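Local coordinates for probable spore coat polysaccharide biosynthesis protein E (Chromobacterium violaceum ATCC 12472, PDB 3G8R), which probably acts as an N-acylneuraminate-9-phosphate synthase; this zinc-binding chain holds the NeuB barrel and SAF domain of a longer protein, at residues I27-R31 / E86-F92; V104-E108 / R130-K136. All blocks are in the same frame, centred on the assembly; numbering follows the deposited sequence.

How the contacts relate
Both contacts join helices on the outside of one closed eight-stranded parallel barrel, the NeuB part of the chain. Contact 1 sets helix 21-33 against the end of helix 77-89 and the turn into strand 93-98. Contact 2 repeats the theme further round, between helix 101-109 and the end of helix 125-132 with the loop into strand 138-141. They follow one another along the chain, with centres about 23 Å apart and nearest atoms about 8 Å apart, so they do not touch. The zinc ion is held by H202 and H225; the side chain of I30 in contact 1 is about 10 Å from that of H225, while contact 2 lies away from the metal site.

Contact 1: residues I27-R31 / E86-F92; sequences IRAIR and EMKANGF
E86 OE1 is gripped by two donors, R28 NE from across the contact and N90 ND2, four residues further along the same segment, and they approach from opposite faces of the carboxylate plane. The R28 NE to E86 OE1 bond is 3.1 Å, nearly straight and in the guanidinium plane; a weak second bond runs from R28 NH2 to E86 OE2. R28, extended from CG to NE, thus offers a guanidinium edge to a carboxylate turned 64° from it. N90 ND2 also bonds E86 O at 2.9 Å, from above the carbonyl plane, so two acceptors fix the amide's rotation. Beside these polar groups the buried I27 packs with both branches. Its CG2 meets N90 ND2 at 3.5 Å and also F92 CE2. I27 CD1 reaches M87 CG at 4.0 Å. In R31, CG anti to the backbone N (chi1 -179°) carries CD alongside N90 O at 3.3 Å; the bend at chi3 then turns NE toward N90 OD1. The F92 ring turns an edge to R31 CA and packs edge-to-face with F43 of strand 40-47, a strand that M87 and I30 also touch. G91, the first residue to leave helical angles, has positive phi and belongs to a Schellman motif, which turns the chain toward strand 93-98. This helix-to-helix packing, backed by strand 40-47, belongs to the outer layer of a TIM barrel.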
loop_
_atom_site.group_PDB
_atom_site.type_symbol
_atom_site.label_atom_id
_atom_site.label_comp_id
_atom_site.label_asym_id
_atom_site.label_seq_id
_atom_site.Cartn_x
_atom_site.Cartn_y
_atom_site.Cartn_z
ATOM N N ILE A 27 -0.643 2.565 30.986
ATOM C CA ILE A 27 -1.924 2.260 30.353
ATOM C C ILE A 27 -2.724 3.548 30.218
ATOM O O ILE A 27 -3.243 3.855 29.132
ATOM C CB ILE A 27 -2.742 1.277 31.173
ATOM C CG1 ILE A 27 -2.324 -0.152 30.848
ATOM C CG2 ILE A 27 -4.243 1.472 30.938
ATOM C CD1 ILE A 27 -2.378 -1.117 32.073
ATOM N N ARG A 28 -2.784 4.314 31.312
ATOM C CA ARG A 28 -3.634 5.498 31.385
ATOM C C ARG A 28 -3.178 6.583 30.431
ATOM O O ARG A 28 -3.984 7.354 29.957
ATOM C CB ARG A 28 -3.681 6.062 32.817
ATOM C CG ARG A 28 -4.435 5.210 33.799
ATOM C CD ARG A 28 -4.166 5.658 35.224
ATOM N NE ARG A 28 -4.812 4.759 36.181
ATOM C CZ ARG A 28 -4.864 4.924 37.508
ATOM N NH1 ARG A 28 -4.304 5.979 38.102
ATOM N NH2 ARG A 28 -5.486 4.011 38.251
ATOM N N ALA A 29 -1.883 6.664 30.168
ATOM C CA ALA A 29 -1.396 7.654 29.213
ATOM C C ALA A 29 -1.696 7.164 27.800
ATOM O O ALA A 29 -2.172 7.923 26.953
ATOM C CB ALA A 29 0.088 7.929 29.407
ATOM N N ILE A 30 -1.474 5.882 27.550
ATOM C CA ILE A 30 -1.893 5.359 26.281
ATOM C C ILE A 30 -3.384 5.592 26.044
ATOM O O ILE A 30 -3.744 5.983 24.939
ATOM C CB ILE A 30 -1.449 3.912 26.040
ATOM C CG1 ILE A 30 0.083 3.803 26.050
ATOM C CG2 ILE A 30 -1.972 3.388 24.710
ATOM C CD1 ILE A 30 0.855 4.823 25.219
ATOM N N ARG A 31 -4.256 5.439 27.047
ATOM C CA ARG A 31 -5.672 5.763 26.772
ATOM C C ARG A 31 -5.847 7.205 26.349
ATOM O O ARG A 31 -6.605 7.466 25.420
ATOM C CB ARG A 31 -6.670 5.438 27.875
ATOM C CG ARG A 31 -8.071 5.815 27.397
ATOM C CD ARG A 31 -9.186 5.081 28.081
ATOM N NE ARG A 31 -9.686 5.796 29.266
ATOM C CZ ARG A 31 -10.864 6.427 29.343
ATOM N NH1 ARG A 31 -11.705 6.438 28.307
ATOM N NH2 ARG A 31 -11.206 7.045 30.467
ATOM N N GLU A 86 -6.731 -2.915 35.188
ATOM C CA GLU A 86 -6.691 -1.602 34.543
ATOM C C GLU A 86 -6.924 -1.711 33.032
ATOM O O GLU A 86 -7.873 -1.110 32.522
ATOM C CB GLU A 86 -5.379 -0.857 34.810
ATOM C CG GLU A 86 -5.314 -0.078 36.130
ATOM C CD GLU A 86 -6.191 1.199 36.200
ATOM O OE1 GLU A 86 -6.054 2.084 35.319
ATOM O OE2 GLU A 86 -6.989 1.319 37.177
HETATM N N MSE A 87 -6.097 -2.475 32.314
HETATM C CA MSE A 87 -6.327 -2.664 30.881
HETATM C C MSE A 87 -7.820 -2.613 30.584
HETATM O O MSE A 87 -8.284 -1.754 29.844
HETATM C CB MSE A 87 -5.770 -4.000 30.392
HETATM C CG MSE A 87 -4.317 -3.947 30.096
HETATM SE SE MSE A 87 -3.436 -5.512 29.839
HETATM C CE MSE A 87 -1.860 -4.734 30.009
ATOM N N LYS A 88 -8.568 -3.528 31.195
ATOM C CA LYS A 88 -9.998 -3.651 30.949
ATOM C C LYS A 88 -10.757 -2.452 31.465
ATOM O O LYS A 88 -11.661 -1.959 30.794
ATOM C CB LYS A 88 -10.530 -4.945 31.550
ATOM C CG LYS A 88 -9.926 -6.199 30.910
ATOM C CD LYS A 88 -10.155 -7.428 31.767
ATOM C CE LYS A 88 -10.470 -8.648 30.901
ATOM N NZ LYS A 88 -11.123 -9.739 31.685
ATOM N N ALA A 89 -10.367 -1.966 32.638
ATOM C CA ALA A 89 -10.937 -0.740 33.179
ATOM C C ALA A 89 -10.996 0.401 32.161
ATOM O O ALA A 89 -11.981 1.132 32.115
ATOM C CB ALA A 89 -10.176 -0.308 34.377
ATOM N N ASN A 90 -9.957 0.534 31.334
ATOM C CA ASN A 90 -9.858 1.626 30.362
ATOM C C ASN A 90 -10.487 1.273 29.008
ATOM O O ASN A 90 -10.598 2.115 28.115
ATOM C CB ASN A 90 -8.399 2.051 30.162
ATOM C CG ASN A 90 -7.764 2.617 31.425
ATOM O OD1 ASN A 90 -7.572 3.820 31.542
ATOM N ND2 ASN A 90 -7.413 1.748 32.358
ATOM N N GLY A 91 -10.892 0.023 28.839
ATOM C CA GLY A 91 -11.592 -0.350 27.623
ATOM C C GLY A 91 -10.665 -1.000 26.628
ATOM O O GLY A 91 -10.925 -0.986 25.420
ATOM N N PHE A 92 -9.597 -1.596 27.118
ATOM C CA PHE A 92 -8.709 -2.293 26.220
ATOM C C PHE A 92 -9.049 -3.744 26.200
ATOM O O PHE A 92 -9.279 -4.329 27.247
ATOM C CB PHE A 92 -7.274 -2.129 26.685
ATOM C CG PHE A 92 -6.749 -0.739 26.515
ATOM C CD1 PHE A 92 -6.578 -0.204 25.244
ATOM C CD2 PHE A 92 -6.415 0.030 27.617
ATOM C CE1 PHE A 92 -6.078 1.064 25.073
ATOM C CE2 PHE A 92 -5.916 1.316 27.454
ATOM C CZ PHE A 92 -5.755 1.840 26.193
#

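Contact 2: residues V104-E108 / R130-K136; sequences VDLIE and RIARSDK
V104 CG1 sits over the centre of one face of the R130 guanidinium, 3.3 Å from R130 CZ, an apolar branch lying against the flat of the cation. At the edge, R130 NH1 forms a salt bridge of 2.8 Å with D105 OD1, the carboxylate turned 51° from the guanidinium. A longer salt bridge joins R130 NH2 to E108 OE1 at 3.5 Å; here the two planes are almost parallel, 11° apart, though the oxygen approaches obliquely. Bends at chi2 and chi3 fold the R130 chain back so that NH1 and NH2 can serve D105 and E108 together, and the three residues form a salt-bridge network. E108 OE1 has a second partner, S134 OG, which donates a 2.6 Å hydrogen bond from above the carboxylate plane. The serine hydroxyl points there because OG lies anti to its backbone N (chi1 -156°). The two acids, the arginine and the serine hydroxyl tie one outer helix of the TIM barrel to the end of the next and to the loop that leads into strand 138-141. On the inner side, V104 CG2 meets I131 CG1 at 3.9 Å, the two side chains crossing at about a right angle, and I107 CG2 rests on K136 CE at 3.7 Å. K136 NZ is hydrogen-bonded to I112 O; E108 OE2 lies 4.4 Å from K136 NZ, beyond a salt bridge, where the opposite charges may still attract. Further in, V104 and I107 lie on P98 at strand 93-98, and I131 on I115 and I117 of strand 114-117. Beyond the loop, K162 NZ bonds the carbonyls A132 O and S134 O, the latter of the serine itself, which probably steadies this turn.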
loop_
_atom_site.group_PDB
_atom_site.type_symbol
_atom_site.label_atom_id
_atom_site.label_comp_id
_atom_site.label_asym_id
_atom_site.label_seq_id
_atom_site.Cartn_x
_atom_site.Cartn_y
_atom_site.Cartn_z
ATOM N N VAL A 104 -0.060 -20.212 29.673
ATOM C CA VAL A 104 -1.380 -20.346 29.089
ATOM C C VAL A 104 -2.415 -20.565 30.202
ATOM O O VAL A 104 -3.474 -19.919 30.204
ATOM C CB VAL A 104 -1.466 -21.521 28.081
ATOM C CG1 VAL A 104 -2.908 -21.706 27.580
ATOM C CG2 VAL A 104 -0.500 -21.332 26.917
ATOM N N ASP A 105 -2.107 -21.474 31.133
ATOM C CA ASP A 105 -3.003 -21.772 32.237
ATOM C C ASP A 105 -3.354 -20.475 32.904
ATOM O O ASP A 105 -4.535 -20.162 33.127
ATOM C CB ASP A 105 -2.324 -22.688 33.240
ATOM C CG ASP A 105 -2.300 -24.132 32.784
ATOM O OD1 ASP A 105 -3.362 -24.627 32.345
ATOM O OD2 ASP A 105 -1.226 -24.782 32.881
ATOM N N LEU A 106 -2.305 -19.711 33.181
ATOM C CA LEU A 106 -2.418 -18.450 33.845
ATOM C C LEU A 106 -3.269 -17.467 33.035
ATOM O O LEU A 106 -4.178 -16.817 33.589
ATOM C CB LEU A 106 -1.027 -17.878 34.058
ATOM C CG LEU A 106 -0.665 -17.268 35.412
ATOM C CD1 LEU A 106 0.472 -16.241 35.241
ATOM C CD2 LEU A 106 -1.885 -16.657 36.121
ATOM N N ILE A 107 -2.985 -17.348 31.734
ATOM C CA ILE A 107 -3.803 -16.494 30.881
ATOM C C ILE A 107 -5.287 -16.787 31.075
ATOM O O ILE A 107 -6.070 -15.860 31.110
ATOM C CB ILE A 107 -3.435 -16.625 29.384
ATOM C CG1 ILE A 107 -2.288 -15.673 29.008
ATOM C CG2 ILE A 107 -4.659 -16.363 28.481
ATOM C CD1 ILE A 107 -1.548 -16.101 27.748
ATOM N N GLU A 108 -5.656 -18.064 31.213
ATOM C CA GLU A 108 -7.047 -18.474 31.440
ATOM C C GLU A 108 -7.622 -17.893 32.746
ATOM O O GLU A 108 -8.710 -17.271 32.756
ATOM C CB GLU A 108 -7.165 -20.000 31.496
ATOM C CG GLU A 108 -6.577 -20.756 30.304
ATOM C CD GLU A 108 -7.560 -20.976 29.168
ATOM O OE1 GLU A 108 -7.195 -21.715 28.224
ATOM O OE2 GLU A 108 -8.686 -20.427 29.214
ATOM N N ARG A 130 -0.583 -26.704 23.582
ATOM C CA ARG A 130 -1.256 -26.149 24.762
ATOM C C ARG A 130 -2.211 -25.039 24.423
ATOM O O ARG A 130 -3.248 -24.917 25.089
ATOM C CB ARG A 130 -0.316 -25.655 25.863
ATOM C CG ARG A 130 -0.647 -26.315 27.220
ATOM C CD ARG A 130 -1.630 -25.600 28.182
ATOM N NE ARG A 130 -2.976 -25.344 27.654
ATOM C CZ ARG A 130 -3.958 -24.741 28.334
ATOM N NH1 ARG A 130 -3.782 -24.348 29.595
ATOM N NH2 ARG A 130 -5.123 -24.508 27.740
ATOM N N ILE A 131 -1.872 -24.243 23.406
ATOM C CA ILE A 131 -2.697 -23.099 23.004
ATOM C C ILE A 131 -3.930 -23.576 22.253
ATOM O O ILE A 131 -5.029 -23.063 22.433
ATOM C CB ILE A 131 -1.891 -22.115 22.139
ATOM C CG1 ILE A 131 -0.823 -21.414 22.993
ATOM C CG2 ILE A 131 -2.805 -21.130 21.478
ATOM C CD1 ILE A 131 0.195 -20.544 22.226
ATOM N N ALA A 132 -3.719 -24.565 21.399
ATOM C CA ALA A 132 -4.795 -25.131 20.588
ATOM C C ALA A 132 -5.913 -25.664 21.462
ATOM O O ALA A 132 -7.063 -25.521 21.134
ATOM C CB ALA A 132 -4.269 -26.234 19.705
ATOM N N ARG A 133 -5.573 -26.279 22.580
ATOM C CA ARG A 133 -6.606 -26.780 23.455
ATOM C C ARG A 133 -7.250 -25.658 24.270
ATOM O O ARG A 133 -7.931 -25.910 25.236
ATOM C CB ARG A 133 -6.115 -27.974 24.293
ATOM C CG ARG A 133 -5.292 -27.690 25.523
ATOM C CD ARG A 133 -5.161 -28.980 26.386
ATOM N NE ARG A 133 -4.122 -29.886 25.873
ATOM C CZ ARG A 133 -2.922 -30.057 26.442
ATOM N NH1 ARG A 133 -2.600 -29.402 27.565
ATOM N NH2 ARG A 133 -2.040 -30.890 25.890
ATOM N N SER A 134 -7.044 -24.418 23.849
ATOM C CA SER A 134 -7.657 -23.268 24.506
ATOM C C SER A 134 -8.829 -22.862 23.637
ATOM O O SER A 134 -9.040 -23.475 22.601
ATOM C CB SER A 134 -6.648 -22.131 24.607
ATOM O OG SER A 134 -6.976 -21.262 25.666
ATOM N N ASP A 135 -9.601 -21.851 24.022
ATOM C CA ASP A 135 -10.745 -21.465 23.174
ATOM C C ASP A 135 -10.844 -19.947 22.865
ATOM O O ASP A 135 -11.923 -19.368 22.627
ATOM C CB ASP A 135 -12.062 -22.093 23.688
ATOM C CG ASP A 135 -12.226 -23.600 23.266
ATOM O OD1 ASP A 135 -12.014 -23.940 22.072
ATOM O OD2 ASP A 135 -12.593 -24.448 24.128
ATOM N N LYS A 136 -9.677 -19.324 22.831
ATOM C CA LYS A 136 -9.556 -17.909 22.524
ATOM C C LYS A 136 -8.917 -17.696 21.153
ATOM O O LYS A 136 -8.158 -18.543 20.660
ATOM C CB LYS A 136 -8.718 -17.229 23.599
ATOM C CG LYS A 136 -9.287 -17.472 24.954
ATOM C CD LYS A 136 -8.226 -17.903 25.939
ATOM C CE LYS A 136 -8.000 -16.836 26.987
ATOM N NZ LYS A 136 -9.291 -16.427 27.612
#